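Local coordinates for protein putative laminarinase (Phanerochaete chrysosporium, PDB 2W39) that probably hydrolyses beta-glucans such as laminarin and lichenin, as a secreted family 16 glycoside hydrolase of a white-rot fungus, at residues Ser12-Thr17 with Val72-Ile77; Phe18-Ile23 with Val34-Ala39; Arg90-Gly95 with Asn173-Ser178; Gln125-Met130 with Gly166-Thr171; Ala139-Arg144 with Pro232-Asp237. One frame throughout, in Å; residues are numbered along the deposited sequence. Where two conformers were deposited one is given.

Contact 1: residues Ser12-Thr17 with Val72-Ile77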
# COMPACT_ATOMS: atom_id res chain seq x y z
N SER A 12 -8.81 -12.04 12.92
CA SER A 12 -7.91 -12.08 14.07
C SER A 12 -6.52 -12.66 13.76
O SER A 12 -5.58 -12.45 14.53
CB SER A 12 -8.55 -12.87 15.22
OG SER A 12 -8.74 -14.21 14.83
N ALA A 13 -6.37 -13.37 12.64
CA ALA A 13 -5.06 -13.92 12.28
C ALA A 13 -3.99 -12.84 12.26
O ALA A 13 -2.84 -13.09 12.62
CB ALA A 13 -5.11 -14.62 10.92
N PHE A 14 -4.35 -11.64 11.81
CA PHE A 14 -3.38 -10.56 11.68
C PHE A 14 -2.75 -10.19 13.02
O PHE A 14 -1.63 -9.68 13.05
CB PHE A 14 -4.03 -9.32 11.07
CG PHE A 14 -4.34 -9.45 9.60
CD1 PHE A 14 -3.37 -9.13 8.65
CD2 PHE A 14 -5.60 -9.85 9.18
CE1 PHE A 14 -3.66 -9.21 7.29
CE2 PHE A 14 -5.90 -9.95 7.82
CZ PHE A 14 -4.93 -9.62 6.86
N LEU A 15 -3.46 -10.44 14.13
CA LEU A 15 -2.94 -10.09 15.45
C LEU A 15 -1.80 -11.00 15.88
O LEU A 15 -1.04 -10.64 16.78
CB LEU A 15 -4.05 -10.08 16.50
CG LEU A 15 -5.22 -9.15 16.18
CD1 LEU A 15 -6.26 -9.22 17.31
CD2 LEU A 15 -4.76 -7.71 15.94
N SER A 16 -1.65 -12.18 15.27
CA SER A 16 -0.51 -13.02 15.61
C SER A 16 0.57 -13.04 14.53
O SER A 16 1.72 -13.33 14.81
CB SER A 16 -0.93 -14.45 15.95
OG SER A 16 -1.70 -15.03 14.92
N THR A 17 0.20 -12.67 13.29
CA THR A 17 1.13 -12.84 12.17
C THR A 17 1.76 -11.52 11.71
O THR A 17 2.70 -11.53 10.90
CB THR A 17 0.43 -13.51 10.99
OG1 THR A 17 -0.61 -12.65 10.54
CG2 THR A 17 -0.12 -14.91 11.39
N VAL A 72 -2.03 3.45 12.57
CA VAL A 72 -1.31 2.19 12.66
C VAL A 72 -0.50 1.90 11.40
O VAL A 72 -0.88 2.31 10.29
CB VAL A 72 -2.25 1.00 12.99
CG1 VAL A 72 -2.94 1.20 14.36
CG2 VAL A 72 -3.27 0.76 11.89
N ARG A 73 0.58 1.15 11.60
CA ARG A 73 1.46 0.65 10.56
C ARG A 73 1.77 -0.79 10.96
O ARG A 73 2.48 -1.02 11.94
CB ARG A 73 2.73 1.51 10.50
CG ARG A 73 3.82 0.95 9.58
CD ARG A 73 4.85 2.00 9.30
NE ARG A 73 6.08 1.43 8.73
CZ ARG A 73 6.93 2.09 7.94
NH1 ARG A 73 6.63 3.30 7.48
NH2 ARG A 73 8.05 1.51 7.55
N ILE A 74 1.19 -1.74 10.25
CA ILE A 74 1.38 -3.14 10.58
C ILE A 74 2.34 -3.79 9.62
O ILE A 74 2.38 -3.44 8.44
CB ILE A 74 0.02 -3.91 10.71
CG1 ILE A 74 -0.73 -4.09 9.36
CG2 ILE A 74 -0.88 -3.26 11.79
CD1 ILE A 74 -1.85 -5.12 9.43
N ARG A 75 3.13 -4.73 10.12
CA ARG A 75 4.19 -5.34 9.35
C ARG A 75 4.16 -6.85 9.55
O ARG A 75 4.13 -7.34 10.70
CB ARG A 75 5.54 -4.79 9.83
CG ARG A 75 6.72 -5.35 9.04
CD ARG A 75 8.04 -4.84 9.56
NE ARG A 75 8.38 -5.42 10.87
CZ ARG A 75 9.46 -5.10 11.57
NH1 ARG A 75 10.28 -4.16 11.13
NH2 ARG A 75 9.71 -5.72 12.72
N SER A 76 4.20 -7.61 8.47
CA SER A 76 4.23 -9.07 8.61
C SER A 76 5.47 -9.49 9.37
O SER A 76 6.54 -8.93 9.18
CB SER A 76 4.17 -9.78 7.25
OG SER A 76 5.31 -9.50 6.45
N ILE A 77 5.33 -10.52 10.20
CA ILE A 77 6.50 -11.07 10.88
C ILE A 77 7.38 -11.79 9.85
O ILE A 77 8.60 -11.66 9.87
CB ILE A 77 6.06 -11.98 12.06
CG1 ILE A 77 5.43 -11.12 13.16
CG2 ILE A 77 7.26 -12.77 12.60
CD1 ILE A 77 4.68 -11.92 14.21
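Ile-77 lies against the end of helix 14-17, and its side chain can be followed outward along the last two carbonyl groups of that helix. Ile-77 CB sits 3.6 Å from Thr-17 O, and CG1 keeps the same separation from that oxygen while nearing the Thr-17 carbonyl carbon. CG1 is anti to the carbonyl carbon of Ile-77 (chi1 -68°), which sends the longer branch back over the helix end; Ile-77 CD1 then closes to 3.3 Å on Ser-16 O. The same Thr-17 carbonyl takes the polar link of the contact, from Ile-77 N to Thr-17 O at 2.9 Å, almost straight at the hydrogen (172°), with the donor tilted 23° from the carbonyl plane. Behind it the helical turn is held by Ala-13 O, which accepts from Ser-16 N, Thr-17 N and Thr-17 OG1; the hydroxyl comes from above the carbonyl plane. Deeper in, Phe-14 CD1 and Ile-74 CD1 meet loosely at 4.4 Å, the methyl lying oblique to the ring, and both side chains also pack on Leu-52 of strand 51-55. On the far side of strand 69-76, Arg-75 forms a salt bridge with Glu-107, and Arg-73 hydrogen-bonds a bound glucose. The arrangement is a short helical turn joined through Ile-77 to the chain leaving strand 69-76, in the beta-sandwich of family 16 glycoside hydrolases.

Contact 2: residues Phe18-Ile23 with Val34-Ala39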
# COMPACT_ATOMS: atom_id res chain seq x y z
N PHE A 18 1.28 -10.41 12.26
CA PHE A 18 1.85 -9.08 12.03
C PHE A 18 2.16 -8.47 13.38
O PHE A 18 1.60 -8.88 14.39
CB PHE A 18 0.83 -8.16 11.33
CG PHE A 18 0.70 -8.39 9.84
CD1 PHE A 18 0.26 -9.60 9.32
CD2 PHE A 18 1.00 -7.36 8.95
CE1 PHE A 18 0.15 -9.79 7.96
CE2 PHE A 18 0.88 -7.53 7.58
CZ PHE A 18 0.46 -8.75 7.07
N THR A 19 3.03 -7.47 13.39
CA THR A 19 3.16 -6.59 14.54
C THR A 19 2.74 -5.19 14.13
O THR A 19 2.65 -4.87 12.94
CB THR A 19 4.59 -6.55 15.10
OG1 THR A 19 5.45 -5.94 14.15
CG2 THR A 19 5.08 -7.93 15.45
N HIS A 20 2.44 -4.36 15.11
CA HIS A 20 2.27 -2.93 14.89
C HIS A 20 3.60 -2.23 15.16
O HIS A 20 4.23 -2.44 16.21
CB HIS A 20 1.22 -2.38 15.85
CG HIS A 20 -0.19 -2.75 15.52
ND1 HIS A 20 -0.62 -4.05 15.36
CD2 HIS A 20 -1.30 -1.97 15.35
CE1 HIS A 20 -1.92 -4.05 15.10
NE2 HIS A 20 -2.36 -2.81 15.10
N GLU A 21 4.03 -1.40 14.23
CA GLU A 21 5.28 -0.67 14.37
C GLU A 21 5.01 0.66 15.06
O GLU A 21 4.41 1.56 14.46
CB GLU A 21 5.90 -0.44 13.01
CG GLU A 21 6.24 -1.71 12.23
CD GLU A 21 7.03 -1.37 10.99
OE1 GLU A 21 6.42 -1.19 9.91
OE2 GLU A 21 8.27 -1.26 11.12
N ALA A 22 5.44 0.78 16.31
CA ALA A 22 5.28 2.02 17.06
C ALA A 22 6.57 2.80 16.87
O ALA A 22 7.47 2.80 17.72
CB ALA A 22 5.02 1.71 18.52
N ILE A 23 6.66 3.47 15.73
CA ILE A 23 7.87 4.13 15.28
C ILE A 23 7.57 5.56 14.90
O ILE A 23 6.45 5.88 14.50
CB ILE A 23 8.53 3.39 14.07
CG1 ILE A 23 7.60 3.37 12.83
CG2 ILE A 23 8.95 1.98 14.47
CD1 ILE A 23 8.25 2.81 11.58
N VAL A 34 0.82 3.81 16.86
CA VAL A 34 0.69 3.14 18.14
C VAL A 34 0.99 1.66 18.03
O VAL A 34 0.92 1.07 16.96
CB VAL A 34 -0.71 3.38 18.76
CG1 VAL A 34 -0.92 4.89 18.98
CG2 VAL A 34 -1.81 2.79 17.90
N ASP A 35 1.37 1.06 19.16
CA ASP A 35 1.61 -0.37 19.19
C ASP A 35 0.31 -1.17 19.17
O ASP A 35 -0.78 -0.62 19.19
CB ASP A 35 2.57 -0.77 20.34
CG ASP A 35 1.91 -0.88 21.69
OD1 ASP A 35 2.60 -1.37 22.60
OD2 ASP A 35 0.75 -0.47 21.87
N GLN A 36 0.44 -2.49 19.13
CA GLN A 36 -0.72 -3.33 18.98
C GLN A 36 -1.70 -3.22 20.16
O GLN A 36 -2.90 -3.10 19.95
CB GLN A 36 -0.25 -4.76 18.80
CG GLN A 36 -1.33 -5.73 18.56
CD GLN A 36 -0.82 -6.90 17.74
OE1 GLN A 36 0.00 -6.74 16.82
NE2 GLN A 36 -1.29 -8.08 18.07
N ALA A 37 -1.17 -3.27 21.38
CA ALA A 37 -2.03 -3.20 22.56
C ALA A 37 -2.80 -1.88 22.55
O ALA A 37 -4.00 -1.83 22.81
CB ALA A 37 -1.21 -3.34 23.85
N THR A 38 -2.10 -0.79 22.23
CA THR A 38 -2.73 0.53 22.22
C THR A 38 -3.77 0.62 21.11
O THR A 38 -4.88 1.13 21.33
CB THR A 38 -1.67 1.61 22.08
OG1 THR A 38 -0.73 1.49 23.15
CG2 THR A 38 -2.28 3.00 22.13
N ALA A 39 -3.43 0.10 19.93
CA ALA A 39 -4.39 0.10 18.81
C ALA A 39 -5.67 -0.64 19.15
O ALA A 39 -6.77 -0.18 18.84
CB ALA A 39 -3.75 -0.50 17.58
O HOH W 1 2.86 -5.90 17.67
O HOH W 2 3.12 -3.59 18.42
O HOH W 3 1.55 1.23 14.28
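His-20 and Gln-36 are brought together by two first torsions: the imidazole CG stands anti to its own carbonyl carbon (chi1 -74°), while CG of Gln-36 lies anti to the backbone N (chi1 -177°) and the chain runs on extended, crossing the histidine at about a right angle. Gln-36 CA thus sits over one face of the ring, 3.7 Å from its centroid, a CH-pi contact displaced toward the rim. The extended chain carries the amide oxygen to ND1, and the hydrogen bond from His-20 ND1 to Gln-36 OE1 is 3.1 Å long but bent, 135° at the hydrogen, with the ring and amide planes steeply inclined. Ala-39 CB comes obliquely to the other end of the imidazole, 3.6 Å from His-20 CD2, and Val-34 O lies at the ring edge. Outside the pair, His-20 NE2 is bonded to Thr-45 and Gln-36 NE2 to Leu-15 O. Replacing His-20 by an alanine removes the ring, which is likely to leave Gln-36 OE1 without its ND1 donor and a gap beside Ala-39. Two waters add to the link: one runs from His-20 N to the side-chain oxygen Gln-36 OE1, the other joins the backbone atoms His-20 O and Gln-36 N. Asp-35 N-caps helix 36-41, its OD2 taking Thr-38 N at 2.9 Å and Thr-38 OG1 from opposite faces of the carboxylate plane. As donor to the glutamine oxygen, ND1 carries a proton, and bonds at both imidazole nitrogens probably fix the ring's rotation between strand and helix.

Contact 3: residues Arg90-Gly95 with Asn173-Ser178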
# COMPACT_ATOMS: atom_id res chain seq x y z
N ARG A 90 -11.89 -4.13 0.92
CA ARG A 90 -13.24 -3.56 0.83
C ARG A 90 -13.20 -2.03 0.81
O ARG A 90 -14.06 -1.40 0.20
CB ARG A 90 -14.12 -4.04 1.99
CG ARG A 90 -14.25 -5.55 2.06
CD ARG A 90 -15.33 -5.94 3.08
NE ARG A 90 -15.43 -7.38 3.31
CZ ARG A 90 -14.91 -8.02 4.36
NH1 ARG A 90 -14.21 -7.38 5.28
NH2 ARG A 90 -15.09 -9.33 4.47
N HIS A 91 -12.25 -1.43 1.53
CA HIS A 91 -12.20 0.01 1.75
C HIS A 91 -10.76 0.39 2.03
O HIS A 91 -10.04 -0.35 2.72
CB HIS A 91 -13.08 0.37 2.95
CG HIS A 91 -13.42 1.83 3.08
ND1 HIS A 91 -12.62 2.73 3.75
CD2 HIS A 91 -14.52 2.52 2.69
CE1 HIS A 91 -13.21 3.92 3.75
NE2 HIS A 91 -14.36 3.82 3.11
N MET A 92 -10.32 1.54 1.52
CA MET A 92 -9.03 2.10 1.89
C MET A 92 -9.24 3.49 2.48
O MET A 92 -10.28 4.12 2.27
CB MET A 92 -8.07 2.19 0.69
CG MET A 92 -8.42 3.27 -0.33
SD MET A 92 -7.13 3.57 -1.57
CE MET A 92 -7.19 2.02 -2.51
N PRO A 93 -8.27 3.99 3.25
CA PRO A 93 -8.50 5.30 3.84
C PRO A 93 -8.74 6.38 2.81
O PRO A 93 -8.08 6.45 1.76
CB PRO A 93 -7.21 5.57 4.61
CG PRO A 93 -6.70 4.18 4.98
CD PRO A 93 -7.04 3.34 3.75
N GLN A 94 -9.64 7.29 3.17
CA GLN A 94 -9.86 8.51 2.39
C GLN A 94 -9.94 9.71 3.32
O GLN A 94 -10.15 9.58 4.52
CB GLN A 94 -11.10 8.40 1.50
CG GLN A 94 -12.39 8.25 2.27
CD GLN A 94 -13.60 8.27 1.36
OE1 GLN A 94 -13.80 7.36 0.56
NE2 GLN A 94 -14.41 9.31 1.49
N GLY A 95 -9.75 10.88 2.72
CA GLY A 95 -9.81 12.16 3.40
C GLY A 95 -8.62 13.02 3.05
O GLY A 95 -7.53 12.53 2.73
N ASN A 173 -11.26 3.99 -10.24
CA ASN A 173 -11.71 3.14 -9.15
C ASN A 173 -10.60 2.26 -8.58
O ASN A 173 -10.85 1.45 -7.70
CB ASN A 173 -12.96 2.35 -9.53
CG ASN A 173 -12.70 1.31 -10.62
OD1 ASN A 173 -11.55 1.00 -10.97
ND2 ASN A 173 -13.78 0.75 -11.16
N SER A 174 -9.37 2.46 -9.06
CA SER A 174 -8.19 1.88 -8.43
C SER A 174 -7.84 2.51 -7.10
O SER A 174 -7.03 1.93 -6.35
CB SER A 174 -6.99 2.01 -9.36
OG SER A 174 -6.60 3.37 -9.58
N TYR A 175 -8.41 3.67 -6.77
CA TYR A 175 -7.93 4.40 -5.60
C TYR A 175 -9.00 5.32 -5.02
O TYR A 175 -9.87 5.82 -5.75
CB TYR A 175 -6.69 5.25 -6.00
CG TYR A 175 -5.99 5.83 -4.81
CD1 TYR A 175 -5.13 5.04 -4.04
CD2 TYR A 175 -6.26 7.13 -4.37
CE1 TYR A 175 -4.55 5.53 -2.87
CE2 TYR A 175 -5.68 7.63 -3.21
CZ TYR A 175 -4.83 6.82 -2.46
OH TYR A 175 -4.26 7.27 -1.30
N GLY A 176 -8.91 5.56 -3.72
CA GLY A 176 -9.55 6.71 -3.12
C GLY A 176 -11.05 6.58 -2.99
O GLY A 176 -11.60 5.47 -2.97
N PRO A 177 -11.74 7.72 -2.89
CA PRO A 177 -13.20 7.72 -2.85
C PRO A 177 -13.84 6.90 -3.98
O PRO A 177 -14.86 6.24 -3.75
CB PRO A 177 -13.54 9.21 -2.97
CG PRO A 177 -12.39 9.89 -2.27
CD PRO A 177 -11.17 9.08 -2.70
N SER A 178 -13.26 6.93 -5.18
CA SER A 178 -13.80 6.14 -6.29
C SER A 178 -13.76 4.64 -5.97
O SER A 178 -14.74 3.91 -6.13
CB SER A 178 -12.98 6.42 -7.55
OG SER A 178 -13.46 5.66 -8.64
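Met-92 uses its sulfur in two ways at once, as a weak hydrogen-bond acceptor and as a partner for an aromatic face. The weak bond runs from Gly-176 N to Met-92 SD, long at 3.4 Å yet nearly straight, 174° at the hydrogen. The same SD lies over the ring of Tyr-175, 3.9 Å from its centroid and 29° off the ring normal, a Met-aromatic contact in which SD is 3.5 Å from both Tyr-175 CD1 and Tyr-175 CE1. CG of Met-92 is wedged between its backbone N and carbonyl carbon (chi1 73°), and the bend at chi3 turns the terminal methyl back along the partner chain, where CE reaches to 3.8 Å from Ser-174 O. The tyrosine ring, swung anti to its own backbone N, meets the thioether at about a right angle. Gly-176 has a positive phi, and a side chain there would run into Pro-177 CD. Farther along, Gln-94 reaches across to Pro-177, OE1 lying 3.5 Å from Pro-177 CA. That oxygen has its polar partner in Asn-180, whose ND2 also bonds Met-92 O, so helix 176-181 grips the 90-95 loop at two oxygens. Ser-174 OG is held by Thr-171 O. At the start of the loop Arg-90 and His-91 both face Asp-290, a classic beta bulge on strand 288-297. This is buried packing between the segment leading into helix 176-181 and the connection from strand 83-89 to strand 98-105, a crossing from one sheet of the sandwich to the other.

Contact 4: residues Gln125-Met130 with Gly166-Thr171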
# COMPACT_ATOMS: atom_id res chain seq x y z
N GLN A 125 -6.29 11.48 -4.27
CA GLN A 125 -5.99 11.68 -5.69
C GLN A 125 -5.79 10.39 -6.45
O GLN A 125 -4.69 9.84 -6.51
CB GLN A 125 -4.77 12.60 -5.85
CG GLN A 125 -4.96 13.96 -5.23
CD GLN A 125 -6.15 14.69 -5.79
OE1 GLN A 125 -6.13 15.13 -6.94
NE2 GLN A 125 -7.20 14.82 -4.99
N SER A 126 -6.87 9.90 -7.06
CA SER A 126 -6.81 8.77 -7.99
C SER A 126 -5.97 9.17 -9.20
O SER A 126 -5.81 10.36 -9.49
CB SER A 126 -8.21 8.37 -8.46
OG SER A 126 -8.94 7.72 -7.43
N PRO A 127 -5.42 8.18 -9.93
CA PRO A 127 -5.42 6.74 -9.71
C PRO A 127 -4.33 6.26 -8.75
O PRO A 127 -3.46 7.01 -8.31
CB PRO A 127 -5.15 6.20 -11.10
CG PRO A 127 -4.20 7.19 -11.68
CD PRO A 127 -4.67 8.53 -11.16
N ASN A 128 -4.38 4.97 -8.46
CA ASN A 128 -3.36 4.30 -7.69
C ASN A 128 -2.01 4.37 -8.40
O ASN A 128 -1.95 4.35 -9.63
CB ASN A 128 -3.73 2.82 -7.52
CG ASN A 128 -2.82 2.12 -6.55
OD1 ASN A 128 -2.68 2.56 -5.42
ND2 ASN A 128 -2.18 1.04 -6.99
N ALA A 129 -0.96 4.43 -7.60
CA ALA A 129 0.41 4.36 -8.10
C ALA A 129 1.07 3.08 -7.57
O ALA A 129 0.95 2.78 -6.38
CB ALA A 129 1.21 5.58 -7.66
N MET A 130 1.79 2.39 -8.45
CA MET A 130 2.55 1.19 -8.13
C MET A 130 3.99 1.50 -8.52
O MET A 130 4.25 1.93 -9.64
CB MET A 130 2.00 0.00 -8.92
CG MET A 130 0.56 -0.32 -8.48
SD MET A 130 -0.57 -0.78 -9.81
CE MET A 130 -0.65 0.78 -10.72
N GLY A 166 7.58 4.51 -11.26
CA GLY A 166 6.15 4.39 -10.98
C GLY A 166 5.30 4.08 -12.19
O GLY A 166 5.68 4.38 -13.33
N VAL A 167 4.13 3.52 -11.92
CA VAL A 167 3.11 3.26 -12.92
C VAL A 167 1.79 3.68 -12.31
O VAL A 167 1.47 3.31 -11.17
CB VAL A 167 3.05 1.75 -13.29
CG1 VAL A 167 1.89 1.46 -14.25
CG2 VAL A 167 4.38 1.29 -13.90
N GLN A 168 1.00 4.44 -13.08
CA GLN A 168 -0.34 4.85 -12.67
C GLN A 168 -1.38 3.86 -13.21
O GLN A 168 -1.37 3.54 -14.40
CB GLN A 168 -0.65 6.25 -13.23
CG GLN A 168 0.32 7.33 -12.80
CD GLN A 168 -0.01 7.91 -11.44
OE1 GLN A 168 0.77 7.76 -10.48
NE2 GLN A 168 -1.16 8.58 -11.34
N ALA A 169 -2.28 3.38 -12.34
CA ALA A 169 -3.37 2.52 -12.80
C ALA A 169 -4.28 3.26 -13.79
O ALA A 169 -4.39 4.49 -13.72
CB ALA A 169 -4.19 2.02 -11.63
N PRO A 170 -4.91 2.52 -14.72
CA PRO A 170 -5.68 3.19 -15.77
C PRO A 170 -7.06 3.66 -15.37
O PRO A 170 -7.67 4.42 -16.14
CB PRO A 170 -5.80 2.11 -16.85
CG PRO A 170 -5.74 0.82 -16.08
CD PRO A 170 -4.77 1.08 -14.97
N THR A 171 -7.60 3.20 -14.24
CA THR A 171 -8.97 3.57 -13.86
C THR A 171 -9.03 4.33 -12.55
O THR A 171 -8.22 4.12 -11.63
CB THR A 171 -9.92 2.36 -13.76
OG1 THR A 171 -9.52 1.51 -12.68
CG2 THR A 171 -9.97 1.56 -15.09
O HOH W 4 -2.27 9.57 -9.09
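Asn-128 O, Val-167 O and Met-130 O each accept a backbone bond across the contact: Ala-169 N to Asn-128 O at 2.9 Å, Met-130 N to Val-167 O at 2.9 Å and Val-167 N to Met-130 O at 2.8 Å. The first two are nearly straight, whereas the last is bent, 144° at the hydrogen. CA-H...O contacts fill in beside them, as where Ala-129 CA lies 3.4 Å from Val-167 O. The side-chain amide of Asn-128 is itself bonded to the neighbouring strand 115-120, at Glu-120 N and Ile-118 O, and Glu-120 lines the bound-sugar pocket. Strands 129-133 and 165-168 are adjacent antiparallel strands of the mixed sheet in this family 16 sandwich, with Met-130 and Val-167 as a hydrogen-bonded pair and Ala-129 and Gln-168 as a non-hydrogen-bonded one. On the face of Ala-129, Gln-168 in one of its two conformers bends at chi2 (-83°), folding its amide back over the partner segment: in that conformer OE1 comes near Ala-129 CB, NE2 lies 3.4 Å from Pro-127 CG, and a water bridges this NE2 to Pro-127 O. Pro-127, which follows a cis peptide bond, presses its ring at about a right angle to that glutamine conformer, Pro-127 CB lying 3.2 Å from Ala-169 O. On the other face the Met-130 chain is bent at chi2 and chi3, which returns CE to the partner strand; it packs 3.9 Å from Ala-169 CB and lies more loosely beside Val-167 CG1. Ala-229 of strand 229-232 covers both Met-130 and Val-167.

Contact 5: residues Ala139-Arg144 with Pro232-Asp237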
# COMPACT_ATOMS: atom_id res chain seq x y z
N ALA A 139 16.45 0.47 -13.89
CA ALA A 139 15.55 1.29 -14.69
C ALA A 139 14.56 0.39 -15.42
O ALA A 139 14.71 -0.84 -15.40
CB ALA A 139 16.33 2.17 -15.67
N MET A 140 13.57 1.01 -16.07
CA MET A 140 12.49 0.31 -16.74
C MET A 140 12.43 0.78 -18.19
O MET A 140 12.68 1.96 -18.49
CB MET A 140 11.16 0.59 -16.05
CG MET A 140 11.09 0.02 -14.64
SD MET A 140 11.16 -1.79 -14.68
CE MET A 140 12.23 -2.17 -13.28
N PRO A 141 12.08 -0.13 -19.11
CA PRO A 141 11.97 0.26 -20.51
C PRO A 141 10.79 1.17 -20.75
O PRO A 141 9.80 1.12 -20.02
CB PRO A 141 11.82 -1.07 -21.26
CG PRO A 141 11.47 -2.08 -20.26
CD PRO A 141 11.79 -1.56 -18.90
N ALA A 142 10.89 2.00 -21.78
CA ALA A 142 9.83 2.96 -22.08
C ALA A 142 8.51 2.27 -22.41
O ALA A 142 7.44 2.78 -22.08
CB ALA A 142 10.25 3.87 -23.23
N SER A 143 8.59 1.12 -23.07
CA SER A 143 7.41 0.37 -23.47
C SER A 143 7.52 -1.06 -22.94
O SER A 143 8.50 -1.74 -23.20
CB SER A 143 7.28 0.37 -25.00
OG SER A 143 6.11 -0.32 -25.42
N ARG A 144 6.49 -1.50 -22.21
CA ARG A 144 6.37 -2.89 -21.83
C ARG A 144 4.90 -3.19 -21.58
O ARG A 144 4.10 -2.30 -21.33
CB ARG A 144 7.26 -3.23 -20.62
CG ARG A 144 6.83 -2.65 -19.27
CD ARG A 144 7.33 -1.24 -19.01
NE ARG A 144 7.21 -0.97 -17.58
CZ ARG A 144 7.49 0.19 -16.98
NH1 ARG A 144 7.97 1.22 -17.69
NH2 ARG A 144 7.32 0.29 -15.67
N PRO A 232 9.75 -5.28 -15.65
CA PRO A 232 10.58 -6.38 -16.16
C PRO A 232 12.05 -6.16 -15.78
O PRO A 232 12.43 -5.11 -15.25
CB PRO A 232 10.40 -6.25 -17.67
CG PRO A 232 10.17 -4.81 -17.88
CD PRO A 232 9.32 -4.35 -16.71
N ASN A 233 12.88 -7.15 -16.09
CA ASN A 233 14.30 -7.06 -15.78
C ASN A 233 15.17 -6.55 -16.92
O ASN A 233 16.40 -6.59 -16.83
CB ASN A 233 14.82 -8.39 -15.22
CG ASN A 233 14.87 -9.50 -16.26
OD1 ASN A 233 14.40 -9.35 -17.39
ND2 ASN A 233 15.43 -10.65 -15.87
N THR A 234 14.54 -6.02 -17.96
CA THR A 234 15.26 -5.53 -19.14
C THR A 234 16.46 -4.66 -18.77
O THR A 234 17.55 -4.80 -19.35
CB THR A 234 14.29 -4.72 -19.99
OG1 THR A 234 13.12 -5.50 -20.20
CG2 THR A 234 14.90 -4.34 -21.34
N ASN A 235 16.23 -3.72 -17.85
CA ASN A 235 17.23 -2.76 -17.42
C ASN A 235 17.39 -2.74 -15.89
O ASN A 235 17.80 -1.73 -15.31
CB ASN A 235 16.84 -1.36 -17.92
CG ASN A 235 16.66 -1.31 -19.43
OD1 ASN A 235 15.53 -1.28 -19.93
ND2 ASN A 235 17.77 -1.28 -20.16
N CYS A 236 17.06 -3.85 -15.26
CA CYS A 236 17.15 -3.96 -13.81
C CYS A 236 17.21 -5.41 -13.41
O CYS A 236 16.28 -6.16 -13.68
CB CYS A 236 15.92 -3.34 -13.16
SG CYS A 236 15.99 -3.43 -11.35
N ASP A 237 18.28 -5.80 -12.71
CA ASP A 237 18.35 -7.13 -12.14
C ASP A 237 17.46 -7.14 -10.90
O ASP A 237 17.84 -6.68 -9.82
CB ASP A 237 19.81 -7.46 -11.81
CG ASP A 237 20.00 -8.86 -11.30
OD1 ASP A 237 19.05 -9.46 -10.76
OD2 ASP A 237 21.11 -9.38 -11.45
O HOH W 5 13.86 -3.15 -16.58
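The Arg-144 guanidinium has Met-140 CB over one face, near its rim, while Pro-232 CD comes to it obliquely, closest to the aliphatic part at 4.0 Å from Arg-144 CG. The bend at chi2 (-85°) brings the arginine back over its own loop, where NH1 donates to Pro-141 O at 3.0 Å; NE bonds Phe-230 O and NH1 also Asn-153 OD1. With an alanine in place of Arg-144, the Pro-141 and Phe-230 carbonyls are likely to lose these donors, and the flank of Pro-232 its cover. The rings of Pro-141 and Pro-232 abut, Pro-141 CD lying 3.8 Å from Pro-232 CG. Met-140 SD rests 3.7 Å from Pro-232 CD, and its CE reaches 3.9 Å from Cys-236 CB. At the far end Ala-139 N donates to Asn-235 O at 2.9 Å from above the carbonyl plane. One water gathers the backbones, donating to Ala-139 O and Pro-232 O and accepting from Asn-235 N. Three backbone groups of the two segments thus depend on a single shared water, while the disulfide from Cys-236 to Cys-138, just ahead of Ala-139, ties the same two chain regions covalently.

Overall arrangement
Contacts 3 and 4 are buried, whereas contacts 1, 2 and 5 are partly buried, contact 5 farthest from the chain's centre. Contacts 1, 2 and 4 reach the same mixed sheet: contacts 1 and 2 meet at neighbouring strands 18-20 and 69-76, and contact 4 lies on the opposite side of the chain's centre, about 26 Å from contact 1 between centres. Contact 2 is nested within the loop closed by contact 1, as contact 4 is within that of contact 3; Ser-174 joins the latter two through Asn-128. Regular strand pairing dominates contact 4, sulfur packing contact 3, and one backbone bond with apolar packing contact 1; waters bridge contacts 2 and 5, beside a histidine-glutamine bond and proline-thioether packing respectively.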